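Long-range contacts in CalsepRRP (Calystegia sepium, PDB 1JY5), which is an RNase-like protein of the RNase T2 family that may bind RNA, though an activity in cleaving it remains uncertain: residues A[7-12]-A[46-51]; A[165-170]-A[177-182]; A[65-70]-A[114-119]; A[15-20]-A[203-208]; A[40-45]-A[121-126]. All blocks are in the same frame, centred on the assembly; numbering follows the deposited sequence.

Contact 1: residues A[7-12]-A[46-51]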
# COMPACT_ATOMS: atom_id res chain seq x y z
N TYR A 7 -1.82 12.37 -9.64
CA TYR A 7 -2.66 11.21 -9.40
C TYR A 7 -2.28 10.53 -8.09
O TYR A 7 -1.27 10.85 -7.47
CB TYR A 7 -2.50 10.21 -10.56
CG TYR A 7 -1.12 9.58 -10.62
CD1 TYR A 7 -0.85 8.39 -9.94
CD2 TYR A 7 -0.07 10.21 -11.30
CE1 TYR A 7 0.44 7.85 -9.92
CE2 TYR A 7 1.22 9.68 -11.28
CZ TYR A 7 1.47 8.50 -10.59
OH TYR A 7 2.75 8.01 -10.53
N PHE A 8 -3.13 9.59 -7.68
CA PHE A 8 -2.94 8.83 -6.46
C PHE A 8 -2.40 7.43 -6.74
O PHE A 8 -2.85 6.76 -7.67
CB PHE A 8 -4.29 8.66 -5.74
CG PHE A 8 -4.71 9.82 -4.90
CD1 PHE A 8 -5.93 10.46 -5.14
CD2 PHE A 8 -3.95 10.22 -3.81
CE1 PHE A 8 -6.38 11.47 -4.29
CE2 PHE A 8 -4.39 11.23 -2.95
CZ PHE A 8 -5.61 11.86 -3.20
N THR A 9 -1.43 6.99 -5.94
CA THR A 9 -0.93 5.63 -6.07
C THR A 9 -1.32 4.93 -4.78
O THR A 9 -0.96 5.39 -3.69
CB THR A 9 0.62 5.55 -6.22
OG1 THR A 9 1.00 5.91 -7.55
CG2 THR A 9 1.11 4.12 -5.93
N LEU A 10 -2.10 3.85 -4.87
CA LEU A 10 -2.44 3.09 -3.67
C LEU A 10 -1.44 1.93 -3.68
O LEU A 10 -1.50 1.07 -4.55
CB LEU A 10 -3.88 2.53 -3.72
CG LEU A 10 -4.28 1.56 -2.59
CD1 LEU A 10 -4.19 2.27 -1.25
CD2 LEU A 10 -5.70 1.01 -2.79
N ALA A 11 -0.51 1.94 -2.74
CA ALA A 11 0.49 0.88 -2.66
C ALA A 11 0.05 -0.11 -1.60
O ALA A 11 -0.35 0.28 -0.50
CB ALA A 11 1.86 1.46 -2.34
N LEU A 12 0.13 -1.39 -1.93
CA LEU A 12 -0.26 -2.46 -1.02
C LEU A 12 0.92 -3.39 -0.77
O LEU A 12 1.70 -3.68 -1.68
CB LEU A 12 -1.43 -3.25 -1.62
CG LEU A 12 -2.65 -2.40 -2.02
CD1 LEU A 12 -3.67 -3.28 -2.73
CD2 LEU A 12 -3.25 -1.75 -0.78
N TRP A 46 -0.25 7.43 -2.02
CA TRP A 46 0.69 8.48 -2.38
C TRP A 46 0.30 9.50 -3.44
O TRP A 46 -0.03 9.13 -4.57
CB TRP A 46 2.02 7.84 -2.82
CG TRP A 46 2.58 6.77 -1.90
CD1 TRP A 46 2.49 6.73 -0.53
CD2 TRP A 46 3.37 5.64 -2.28
NE1 TRP A 46 3.19 5.64 -0.05
CE2 TRP A 46 3.73 4.96 -1.10
CE3 TRP A 46 3.81 5.13 -3.52
CZ2 TRP A 46 4.51 3.79 -1.11
CZ3 TRP A 46 4.59 3.97 -3.52
CH2 TRP A 46 4.93 3.32 -2.32
N PRO A 47 0.29 10.79 -3.09
CA PRO A 47 -0.06 11.80 -4.10
C PRO A 47 1.21 11.78 -4.96
O PRO A 47 2.32 11.93 -4.42
CB PRO A 47 -0.18 13.09 -3.29
CG PRO A 47 -0.65 12.61 -1.94
CD PRO A 47 0.24 11.38 -1.73
N ASP A 48 1.07 11.59 -6.26
CA ASP A 48 2.24 11.51 -7.14
C ASP A 48 2.18 12.44 -8.34
O ASP A 48 1.13 12.99 -8.66
CB ASP A 48 2.43 10.07 -7.65
CG ASP A 48 2.94 9.11 -6.57
OD1 ASP A 48 3.80 9.52 -5.76
OD2 ASP A 48 2.48 7.95 -6.55
N TYR A 49 3.32 12.60 -9.00
CA TYR A 49 3.44 13.42 -10.20
C TYR A 49 3.58 12.48 -11.40
O TYR A 49 4.19 11.41 -11.29
CB TYR A 49 4.67 14.30 -10.11
CG TYR A 49 4.58 15.43 -9.12
CD1 TYR A 49 5.67 15.77 -8.32
CD2 TYR A 49 3.41 16.19 -9.00
CE1 TYR A 49 5.60 16.83 -7.43
CE2 TYR A 49 3.34 17.26 -8.11
CZ TYR A 49 4.44 17.57 -7.33
OH TYR A 49 4.38 18.63 -6.44
N ASP A 50 3.03 12.88 -12.53
CA ASP A 50 3.10 12.07 -13.75
C ASP A 50 4.52 11.75 -14.20
O ASP A 50 4.75 10.71 -14.82
CB ASP A 50 2.36 12.78 -14.90
CG ASP A 50 0.87 12.89 -14.66
OD1 ASP A 50 0.26 11.90 -14.19
OD2 ASP A 50 0.30 13.96 -14.97
N ASP A 51 5.47 12.63 -13.90
CA ASP A 51 6.85 12.41 -14.34
C ASP A 51 7.64 11.40 -13.50
O ASP A 51 8.83 11.21 -13.72
CB ASP A 51 7.62 13.74 -14.42
CG ASP A 51 7.78 14.43 -13.07
OD1 ASP A 51 8.19 15.61 -13.07
OD2 ASP A 51 7.50 13.81 -12.02
O HOH W 1 5.30 9.50 -9.44
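Four backbone bonds join Y7 to D48 and T9 to W46, two in each antiparallel hydrogen-bonded pair; D48 N reaches Y7 O at 2.7 Å. Between them F8 and P47 form a non-hydrogen-bonded pair on the other face of the sheet, with F8 CE2 4.1 Å from P47 CG.

One side-chain bond is added: T9 OG1 donates to D48 OD2 over 2.7 Å. With OG1 beside its own backbone N (chi1 -77°), T9 sends the hydroxyl to the carboxylate and leaves its methyl CG2 3.8 Å from W46 CE3.

The rings take CH-pi contacts. D48 CB sits over one face of the Y7 ring, 3.9 Å from its centroid, and A11 CB lies likewise over the six-membered ring of W46, 3.8 Å from the centroid. A water links Y7 OH to Y49 O. A leucine in place of Y7 would probably strip D48 CB of its aromatic support and break that water bridge.

W46 also stacks on H105 and bonds through NE1 to E101. W46 and P47 belong to the family's conserved G-L-W-P stretch, and the chemistry implies a buried aspartate whose carboxylate bonds the T9 hydroxyl and whose CB rests on the Y7 ring.

Contact 2: residues A[165-170]-A[177-182]; sequences TPVVKC and QVQICF
V167 O is approached by two groups at once: Q179 N bonds to it at 2.7 Å, and V178 CA lends a longer C-H...O contact at 3.4 Å. V167 N returns the bond to Q179 O, and K169 and Q177 form a second doubly bonded pair, making this an antiparallel hairpin. Where the strand 167-170 begins, a water carries the pairing on, donating to T165 O and accepting from C181 N.

On one face of the sheet Q179 CB packs 3.8 Å from V167 CB, while K169, bent at chi2 (-60°), brings its aliphatic part across the Q179 side chain. A glycine in place of Q179 would probably leave V167 and the K169 chain without that neighbour and open a gap beside W46.

The other face is greasy. V168 CG2 meets V178 CG2 at 4.3 Å; I180, folded back at chi2 (-59°), sets CD1 3.6 Å from P166 CB. Helix 151-162 touches P166, V168 and I180 from this side.

Backbone bonds thus set the register, leaving one face apolar against helix 151-162 and the other to the K169 and glutamine chains, while disulfides from C170 to C198 and from C181 to C191 fix both strands to later loops.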
# COMPACT_ATOMS: atom_id res chain seq x y z
N THR A 165 -3.76 -1.48 -15.47
CA THR A 165 -2.61 -2.31 -15.19
C THR A 165 -1.89 -1.88 -13.92
O THR A 165 -1.56 -0.70 -13.75
CB THR A 165 -1.64 -2.29 -16.40
OG1 THR A 165 -2.35 -2.75 -17.56
CG2 THR A 165 -0.45 -3.21 -16.15
N PRO A 166 -1.67 -2.82 -13.00
CA PRO A 166 -0.98 -2.52 -11.75
C PRO A 166 0.53 -2.51 -11.94
O PRO A 166 1.04 -2.95 -12.97
CB PRO A 166 -1.41 -3.66 -10.84
CG PRO A 166 -1.44 -4.82 -11.81
CD PRO A 166 -2.16 -4.21 -13.00
N VAL A 167 1.23 -1.98 -10.95
CA VAL A 167 2.68 -1.96 -10.98
C VAL A 167 3.03 -2.93 -9.86
O VAL A 167 2.45 -2.87 -8.77
CB VAL A 167 3.23 -0.54 -10.67
CG1 VAL A 167 4.75 -0.58 -10.61
CG2 VAL A 167 2.79 0.43 -11.77
N VAL A 168 3.95 -3.86 -10.13
CA VAL A 168 4.34 -4.84 -9.12
C VAL A 168 5.83 -4.78 -8.82
O VAL A 168 6.66 -4.69 -9.72
CB VAL A 168 4.01 -6.29 -9.56
CG1 VAL A 168 4.37 -7.26 -8.44
CG2 VAL A 168 2.53 -6.43 -9.91
N LYS A 169 6.17 -4.84 -7.53
CA LYS A 169 7.55 -4.83 -7.09
C LYS A 169 7.80 -6.13 -6.33
O LYS A 169 6.92 -6.62 -5.62
CB LYS A 169 7.81 -3.64 -6.15
CG LYS A 169 7.47 -2.27 -6.74
CD LYS A 169 8.28 -1.97 -8.00
CE LYS A 169 8.08 -0.54 -8.46
NZ LYS A 169 8.81 -0.26 -9.72
N CYS A 170 9.00 -6.69 -6.50
CA CYS A 170 9.35 -7.94 -5.85
C CYS A 170 10.55 -7.85 -4.93
O CYS A 170 11.36 -6.93 -5.03
CB CYS A 170 9.62 -9.03 -6.90
SG CYS A 170 8.09 -9.60 -7.67
N GLN A 177 5.07 -5.73 -3.27
CA GLN A 177 4.16 -4.60 -3.36
C GLN A 177 3.40 -4.52 -4.68
O GLN A 177 3.94 -4.81 -5.75
CB GLN A 177 4.97 -3.31 -3.13
CG GLN A 177 4.19 -2.01 -3.22
CD GLN A 177 5.03 -0.80 -2.84
OE1 GLN A 177 5.38 -0.62 -1.67
NE2 GLN A 177 5.38 0.02 -3.82
N VAL A 178 2.13 -4.14 -4.58
CA VAL A 178 1.29 -3.96 -5.76
C VAL A 178 0.80 -2.51 -5.72
O VAL A 178 0.33 -2.04 -4.68
CB VAL A 178 0.09 -4.93 -5.79
CG1 VAL A 178 -0.90 -4.51 -6.87
CG2 VAL A 178 0.58 -6.35 -6.09
N GLN A 179 0.91 -1.82 -6.85
CA GLN A 179 0.48 -0.43 -6.94
C GLN A 179 -0.67 -0.25 -7.93
O GLN A 179 -0.58 -0.68 -9.08
CB GLN A 179 1.65 0.46 -7.37
CG GLN A 179 2.78 0.55 -6.35
CD GLN A 179 4.02 1.23 -6.92
OE1 GLN A 179 3.96 1.85 -7.98
NE2 GLN A 179 5.14 1.12 -6.22
N ILE A 180 -1.74 0.38 -7.46
CA ILE A 180 -2.93 0.67 -8.26
C ILE A 180 -3.07 2.19 -8.27
O ILE A 180 -2.98 2.82 -7.22
CB ILE A 180 -4.21 0.11 -7.62
CG1 ILE A 180 -4.06 -1.39 -7.36
CG2 ILE A 180 -5.41 0.37 -8.53
CD1 ILE A 180 -3.79 -2.21 -8.60
N CYS A 181 -3.30 2.78 -9.44
CA CYS A 181 -3.41 4.23 -9.53
C CYS A 181 -4.83 4.77 -9.68
O CYS A 181 -5.70 4.12 -10.26
CB CYS A 181 -2.49 4.73 -10.66
SG CYS A 181 -0.77 4.37 -10.21
N PHE A 182 -5.07 5.95 -9.12
CA PHE A 182 -6.37 6.62 -9.17
C PHE A 182 -6.22 8.10 -9.52
O PHE A 182 -5.25 8.73 -9.12
CB PHE A 182 -7.09 6.54 -7.82
CG PHE A 182 -7.39 5.15 -7.35
CD1 PHE A 182 -6.45 4.41 -6.63
CD2 PHE A 182 -8.63 4.56 -7.62
CE1 PHE A 182 -6.72 3.12 -6.20
CE2 PHE A 182 -8.92 3.26 -7.18
CZ PHE A 182 -7.96 2.54 -6.47
O HOH W 2 -3.42 1.37 -12.00

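Contact 3: residues A[65-70]-A[114-119]; sequences QNEISI and GNQYEY. Unlike the reference sequence in segment 65-70: Q65 (reference Glu).
Before Q116 and Y117 meet the turn 65-70, G114 and N115 set up the start of their helix. G114 N bonds to E118 OE1 at 3.0 Å, and N115, the N-cap residue, accepts from E118 N through OD1 at 2.8 Å, nearly along the C=O axis.

Q116 comes next and points at the turn. Its extended chain brings NE2 to within 4.1 Å of E67 CG, the carboxylate and amide planes standing 77° apart, while OE1 is taken by D64 N.

Y117 does most of the touching. With CG anti to the backbone N (chi1 -179°), its ring swings beside the turn: E67 O lies at the ring edge, 3.4 Å from CD1, and I68 CA is at the edge too. Further out, I70 crosses the tyrosine at about a right angle and puts CD1 3.5 Å from Y117 OH and 3.7 Å from CE1. The methyl CG2 of I68 rests 3.9 Å from Y117 CA, against the helix backbone.

Y119 takes no part in the contact; its OH bonds to L45 O of strand 40-48. The first turn of helix 116-129 therefore lies between the sheet and the loop leading into helix 72-78, with Y63 touching I68 and Q116.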
# COMPACT_ATOMS: atom_id res chain seq x y z
N GLN A 65 -3.13 11.41 16.36
CA GLN A 65 -3.87 10.17 16.54
C GLN A 65 -5.32 10.38 16.97
O GLN A 65 -6.18 9.54 16.70
CB GLN A 65 -3.16 9.25 17.54
CG GLN A 65 -2.97 9.82 18.94
CD GLN A 65 -4.19 9.61 19.85
OE1 GLN A 65 -5.05 8.78 19.56
NE2 GLN A 65 -4.24 10.35 20.95
N ASN A 66 -5.60 11.49 17.64
CA ASN A 66 -6.97 11.76 18.08
C ASN A 66 -7.90 11.89 16.89
O ASN A 66 -9.05 11.46 16.94
CB ASN A 66 -7.03 13.04 18.91
CG ASN A 66 -6.40 12.87 20.27
OD1 ASN A 66 -6.95 12.20 21.14
ND2 ASN A 66 -5.24 13.47 20.46
N GLU A 67 -7.39 12.49 15.83
CA GLU A 67 -8.15 12.72 14.61
C GLU A 67 -8.63 11.44 13.94
O GLU A 67 -9.66 11.43 13.25
CB GLU A 67 -7.29 13.49 13.61
CG GLU A 67 -6.81 14.83 14.10
CD GLU A 67 -7.83 15.91 13.92
OE1 GLU A 67 -8.90 15.82 14.56
OE2 GLU A 67 -7.57 16.84 13.13
N ILE A 68 -7.87 10.37 14.11
CA ILE A 68 -8.22 9.11 13.49
C ILE A 68 -8.53 7.99 14.48
O ILE A 68 -8.49 6.81 14.12
CB ILE A 68 -7.08 8.64 12.53
CG1 ILE A 68 -5.76 8.52 13.31
CG2 ILE A 68 -6.95 9.60 11.36
CD1 ILE A 68 -4.59 8.02 12.48
N SER A 69 -8.88 8.36 15.71
CA SER A 69 -9.17 7.37 16.75
C SER A 69 -10.21 6.31 16.37
O SER A 69 -10.04 5.14 16.71
CB SER A 69 -9.60 8.05 18.06
OG SER A 69 -10.84 8.73 17.93
N ILE A 70 -11.27 6.70 15.66
CA ILE A 70 -12.29 5.72 15.30
C ILE A 70 -11.85 4.77 14.20
O ILE A 70 -12.55 3.80 13.89
CB ILE A 70 -13.61 6.42 14.89
CG1 ILE A 70 -13.46 7.11 13.53
CG2 ILE A 70 -14.00 7.43 15.97
CD1 ILE A 70 -14.78 7.69 13.01
N GLY A 114 -8.74 17.02 2.59
CA GLY A 114 -8.44 18.15 3.46
C GLY A 114 -7.84 17.97 4.84
O GLY A 114 -7.36 18.95 5.42
N ASN A 115 -7.86 16.76 5.37
CA ASN A 115 -7.29 16.53 6.69
C ASN A 115 -6.90 15.06 6.85
O ASN A 115 -7.17 14.25 5.97
CB ASN A 115 -8.29 16.95 7.78
CG ASN A 115 -9.61 16.20 7.69
OD1 ASN A 115 -9.62 14.97 7.58
ND2 ASN A 115 -10.72 16.93 7.76
N GLN A 116 -6.25 14.75 7.96
CA GLN A 116 -5.79 13.40 8.28
C GLN A 116 -6.85 12.33 8.23
O GLN A 116 -6.61 11.24 7.71
CB GLN A 116 -5.20 13.37 9.67
CG GLN A 116 -4.03 14.25 9.85
CD GLN A 116 -3.64 14.33 11.29
OE1 GLN A 116 -3.41 13.31 11.95
NE2 GLN A 116 -3.55 15.55 11.80
N TYR A 117 -8.00 12.63 8.82
CA TYR A 117 -9.08 11.66 8.85
C TYR A 117 -9.51 11.33 7.44
O TYR A 117 -9.71 10.16 7.11
CB TYR A 117 -10.29 12.18 9.62
CG TYR A 117 -11.40 11.16 9.65
CD1 TYR A 117 -11.39 10.13 10.60
CD2 TYR A 117 -12.40 11.14 8.67
CE1 TYR A 117 -12.34 9.11 10.57
CE2 TYR A 117 -13.36 10.12 8.64
CZ TYR A 117 -13.32 9.11 9.59
OH TYR A 117 -14.23 8.08 9.56
N GLU A 118 -9.67 12.35 6.61
CA GLU A 118 -10.09 12.11 5.23
C GLU A 118 -9.01 11.32 4.50
O GLU A 118 -9.31 10.43 3.70
CB GLU A 118 -10.39 13.43 4.52
CG GLU A 118 -11.45 14.26 5.25
CD GLU A 118 -11.97 15.45 4.45
OE1 GLU A 118 -11.33 15.85 3.47
OE2 GLU A 118 -13.03 15.98 4.83
N TYR A 119 -7.75 11.63 4.78
CA TYR A 119 -6.66 10.91 4.13
C TYR A 119 -6.70 9.41 4.45
O TYR A 119 -6.76 8.58 3.55
CB TYR A 119 -5.30 11.49 4.54
CG TYR A 119 -4.13 10.65 4.05
CD1 TYR A 119 -3.77 10.64 2.70
CD2 TYR A 119 -3.42 9.85 4.93
CE1 TYR A 119 -2.71 9.85 2.24
CE2 TYR A 119 -2.36 9.05 4.49
CZ TYR A 119 -2.02 9.06 3.15
OH TYR A 119 -0.98 8.27 2.71

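Contact 4: residues A[15-20]-A[203-208]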
# COMPACT_ATOMS: atom_id res chain seq x y z
N SER A 15 1.80 -9.12 3.02
CA SER A 15 2.25 -9.44 4.37
C SER A 15 3.21 -10.62 4.47
O SER A 15 4.15 -10.61 5.27
CB SER A 15 1.05 -9.68 5.29
OG SER A 15 0.41 -10.91 4.99
N GLY A 16 2.98 -11.64 3.65
CA GLY A 16 3.82 -12.82 3.67
C GLY A 16 5.26 -12.56 3.29
O GLY A 16 6.18 -13.18 3.82
N THR A 17 5.47 -11.62 2.37
CA THR A 17 6.82 -11.30 1.92
C THR A 17 7.55 -10.40 2.91
O THR A 17 8.78 -10.31 2.92
CB THR A 17 6.77 -10.63 0.54
OG1 THR A 17 6.16 -11.53 -0.39
CG2 THR A 17 8.16 -10.27 0.06
N GLU A 18 6.78 -9.73 3.76
CA GLU A 18 7.34 -8.82 4.75
C GLU A 18 7.72 -9.58 6.01
O GLU A 18 8.44 -9.07 6.87
CB GLU A 18 6.32 -7.73 5.08
CG GLU A 18 6.88 -6.33 5.11
CD GLU A 18 7.66 -5.97 3.86
OE1 GLU A 18 7.14 -6.16 2.75
OE2 GLU A 18 8.81 -5.50 4.00
N CYS A 19 7.23 -10.81 6.13
CA CYS A 19 7.52 -11.61 7.30
C CYS A 19 8.28 -12.89 6.96
O CYS A 19 7.99 -13.97 7.49
CB CYS A 19 6.22 -11.95 8.02
SG CYS A 19 5.24 -10.50 8.52
N LEU A 20 9.27 -12.78 6.07
CA LEU A 20 10.08 -13.92 5.67
C LEU A 20 11.43 -13.91 6.37
O LEU A 20 11.53 -14.19 7.57
CB LEU A 20 10.28 -13.94 4.15
CG LEU A 20 9.10 -14.39 3.29
CD1 LEU A 20 9.47 -14.27 1.82
CD2 LEU A 20 8.72 -15.82 3.63
N SER A 203 6.38 -15.64 -6.20
CA SER A 203 5.61 -16.36 -5.19
C SER A 203 4.83 -15.43 -4.27
O SER A 203 5.11 -14.24 -4.19
CB SER A 203 6.54 -17.23 -4.35
OG SER A 203 7.50 -16.42 -3.68
N LEU A 204 3.84 -16.00 -3.59
CA LEU A 204 3.02 -15.26 -2.64
C LEU A 204 3.13 -16.00 -1.31
O LEU A 204 2.18 -16.61 -0.84
CB LEU A 204 1.56 -15.21 -3.11
CG LEU A 204 1.31 -14.46 -4.43
CD1 LEU A 204 -0.09 -14.76 -4.94
CD2 LEU A 204 1.51 -12.96 -4.22
N PRO A 205 4.32 -15.94 -0.69
CA PRO A 205 4.60 -16.60 0.59
C PRO A 205 3.63 -16.29 1.72
O PRO A 205 3.01 -15.23 1.75
CB PRO A 205 6.02 -16.14 0.91
CG PRO A 205 6.08 -14.78 0.27
CD PRO A 205 5.43 -15.04 -1.06
N ILE A 206 3.51 -17.25 2.64
CA ILE A 206 2.63 -17.13 3.80
C ILE A 206 3.47 -16.58 4.95
O ILE A 206 4.69 -16.75 4.97
CB ILE A 206 2.06 -18.52 4.18
CG1 ILE A 206 1.33 -19.13 2.98
CG2 ILE A 206 1.10 -18.39 5.36
CD1 ILE A 206 0.89 -20.57 3.18
N LYS A 207 2.82 -15.92 5.90
CA LYS A 207 3.54 -15.37 7.05
C LYS A 207 4.17 -16.47 7.89
O LYS A 207 3.94 -17.66 7.65
CB LYS A 207 2.60 -14.54 7.94
CG LYS A 207 2.28 -13.16 7.38
CD LYS A 207 1.63 -12.27 8.43
CE LYS A 207 0.19 -12.67 8.73
NZ LYS A 207 0.06 -13.96 9.44
N ASN A 208 4.96 -16.07 8.88
CA ASN A 208 5.64 -17.01 9.77
C ASN A 208 6.52 -17.97 8.97
O ASN A 208 6.44 -19.19 9.22
CB ASN A 208 4.61 -17.82 10.57
CG ASN A 208 3.56 -16.94 11.23
OD1 ASN A 208 3.88 -16.07 12.04
ND2 ASN A 208 2.29 -17.16 10.88
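The puckered ring of P205 meets T17 along its CG and CD atoms and L20 along CB and CG. T17 OG1 stands 3.3 Å from P205 CG, while its hydrogen bond goes to V175 O; L20 crosses the proline at about a right angle, with CD1 3.8 Å from CG and CD2 equally near CB. A174 of strand 174-182 also touches this ring.

The P205 carbonyl is gripped too. G16 CA points its C-H at P205 O, 3.2 Å away and almost straight, with an angle of 168° at the hydrogen, and W14 NE1 bonds to the same oxygen. A CB on G16 would probably collide with that oxygen, consistent with glycine allowing so close an approach.

What meets here is the weakly bonded helical turn 15-18, directly after the first strand of the sheet, and the irregular tail at the far end of the RNase T2 chain. The turn runs on into C19, whose disulfide goes to C31.

K207 lies along the other side of the turn. Its CG is 3.8 Å from S15 OG, and CD is 4.0 Å from C19 SG. Bends at chi3 and chi4 (-73° and 69°) fold the end of the lysine round to bond V36 O through NZ. S15 OG is occupied by G39 N, and K207 N by T38 OG1.

Contact 5: residues A[40-45]-A[121-126]. Unlike the reference sequence in segment 121-126: T123 (reference Ala).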
# COMPACT_ATOMS: atom_id res chain seq x y z
N PHE A 40 -2.76 -8.80 1.24
CA PHE A 40 -2.31 -7.42 1.07
C PHE A 40 -2.82 -6.48 2.15
O PHE A 40 -3.99 -6.55 2.53
CB PHE A 40 -2.76 -6.85 -0.28
CG PHE A 40 -1.98 -7.36 -1.45
CD1 PHE A 40 -2.54 -8.31 -2.32
CD2 PHE A 40 -0.70 -6.90 -1.70
CE1 PHE A 40 -1.82 -8.79 -3.41
CE2 PHE A 40 0.04 -7.38 -2.78
CZ PHE A 40 -0.53 -8.32 -3.64
N THR A 41 -1.94 -5.62 2.65
CA THR A 41 -2.32 -4.60 3.63
C THR A 41 -1.83 -3.29 3.04
O THR A 41 -1.04 -3.27 2.09
CB THR A 41 -1.68 -4.80 5.04
OG1 THR A 41 -0.25 -4.85 4.92
CG2 THR A 41 -2.19 -6.08 5.69
N ILE A 42 -2.29 -2.18 3.60
CA ILE A 42 -1.90 -0.87 3.08
C ILE A 42 -0.48 -0.44 3.40
O ILE A 42 -0.04 -0.46 4.54
CB ILE A 42 -2.86 0.24 3.60
CG1 ILE A 42 -4.30 -0.10 3.22
CG2 ILE A 42 -2.46 1.58 2.99
CD1 ILE A 42 -5.34 0.78 3.89
N LYS A 43 0.25 -0.07 2.35
CA LYS A 43 1.59 0.46 2.51
C LYS A 43 1.34 1.97 2.62
O LYS A 43 1.79 2.63 3.56
CB LYS A 43 2.45 0.14 1.29
CG LYS A 43 3.79 0.85 1.28
CD LYS A 43 4.62 0.49 2.50
CE LYS A 43 5.92 1.26 2.47
NZ LYS A 43 6.77 0.99 3.65
N GLY A 44 0.60 2.50 1.64
CA GLY A 44 0.27 3.92 1.66
C GLY A 44 -0.58 4.41 0.50
O GLY A 44 -0.87 3.65 -0.42
N LEU A 45 -1.00 5.67 0.56
CA LEU A 45 -1.76 6.31 -0.51
C LEU A 45 -0.85 7.47 -0.84
O LEU A 45 -0.69 8.39 -0.04
CB LEU A 45 -3.13 6.82 -0.03
CG LEU A 45 -3.94 7.58 -1.10
CD1 LEU A 45 -4.26 6.66 -2.28
CD2 LEU A 45 -5.24 8.09 -0.49
N SER A 121 -9.13 7.53 6.05
CA SER A 121 -10.41 6.89 5.77
C SER A 121 -10.61 6.66 4.27
O SER A 121 -11.17 5.64 3.85
CB SER A 121 -11.57 7.72 6.33
OG SER A 121 -11.61 9.01 5.76
N THR A 122 -10.15 7.60 3.46
CA THR A 122 -10.29 7.45 2.02
C THR A 122 -9.40 6.32 1.53
O THR A 122 -9.79 5.56 0.64
CB THR A 122 -9.97 8.77 1.30
OG1 THR A 122 -10.93 9.76 1.69
CG2 THR A 122 -10.04 8.59 -0.21
N THR A 123 -8.22 6.18 2.13
CA THR A 123 -7.31 5.11 1.74
C THR A 123 -7.95 3.77 2.08
O THR A 123 -7.90 2.82 1.29
CB THR A 123 -5.97 5.21 2.47
OG1 THR A 123 -5.37 6.48 2.18
CG2 THR A 123 -5.01 4.12 2.00
N LEU A 124 -8.56 3.68 3.26
CA LEU A 124 -9.22 2.45 3.67
C LEU A 124 -10.39 2.14 2.73
O LEU A 124 -10.60 0.99 2.34
CB LEU A 124 -9.72 2.56 5.12
CG LEU A 124 -8.68 2.26 6.21
CD1 LEU A 124 -7.33 2.84 5.83
CD2 LEU A 124 -9.16 2.82 7.54
N MET A 125 -11.14 3.17 2.35
CA MET A 125 -12.28 3.00 1.45
C MET A 125 -11.84 2.33 0.16
O MET A 125 -12.44 1.35 -0.26
CB MET A 125 -12.92 4.35 1.14
CG MET A 125 -14.16 4.26 0.25
SD MET A 125 -14.78 5.90 -0.20
CE MET A 125 -13.57 6.35 -1.45
N LEU A 126 -10.81 2.88 -0.48
CA LEU A 126 -10.31 2.33 -1.73
C LEU A 126 -9.80 0.90 -1.49
O LEU A 126 -10.04 0.01 -2.31
CB LEU A 126 -9.19 3.21 -2.29
CG LEU A 126 -9.58 4.64 -2.72
CD1 LEU A 126 -8.34 5.45 -3.07
CD2 LEU A 126 -10.53 4.57 -3.91
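Strand 40-45 carries the first part of a sequence motif of the RNase T2 family, with K43 standing where active members have a histidine. K43 and G44 together face A11 as a classic beta bulge, and K43 does not touch the helix. The contact with helix 121-126 falls instead to I42 and L45, which flank the bulge.

L45 slides past T123 in the opposite direction. Its CG is anti to the backbone N (chi1 176°), which lays CD2 3.1 Å from T123 OG1; CB is almost as near. That hydroxyl bonds to Y119 O, one turn back in the helix, so its polar need is met within the helix although leucine carbons crowd it. T123 differs from the reference sequence, which has alanine.

The methyl of T123 turns the other way: CG2 lies 3.7 Å from I42 CG2. I42 meets L124 at about a right angle, and their CD1 atoms stand 3.5 Å apart, tighter than usual for two carbons. A looser touch joins L45 CD1 to L126 CD1 at 4.3 Å.

All five touching residues are buried. No hydrogen bond crosses between the two elements, whose axes come within 8.9 Å at 120°; W79 closes in on I42 and T123, and L75 on L124. A helix laid obliquely over an antiparallel sheet through largely apolar side chains is the arrangement of the alpha+beta RNase T2 fold.

In the fold
From the N terminus, strand 7-14 opens contact 1, and the turn after it opens contact 4. Strand 40-48 starts contact 5 and, with 46-51, closes contact 1, so contact 1 crosses contacts 4 and 5. Contact 3 opens at 65-70 and closes at 114-119, within the loop of contact 5, which closes further along the same helix, at 121-126. Contact 2 is a local hairpin further on, and contact 4 closes last at 203-208, embracing contacts 2, 3 and 5. Contacts 1 and 2 share the central sheet through F8-F182 and L10-I180 backbone pairing; contact 5 ties helix 116-129 to it, contact 3 its start to the loop 65-70, and contact 4 returns the chain's end to its beginning.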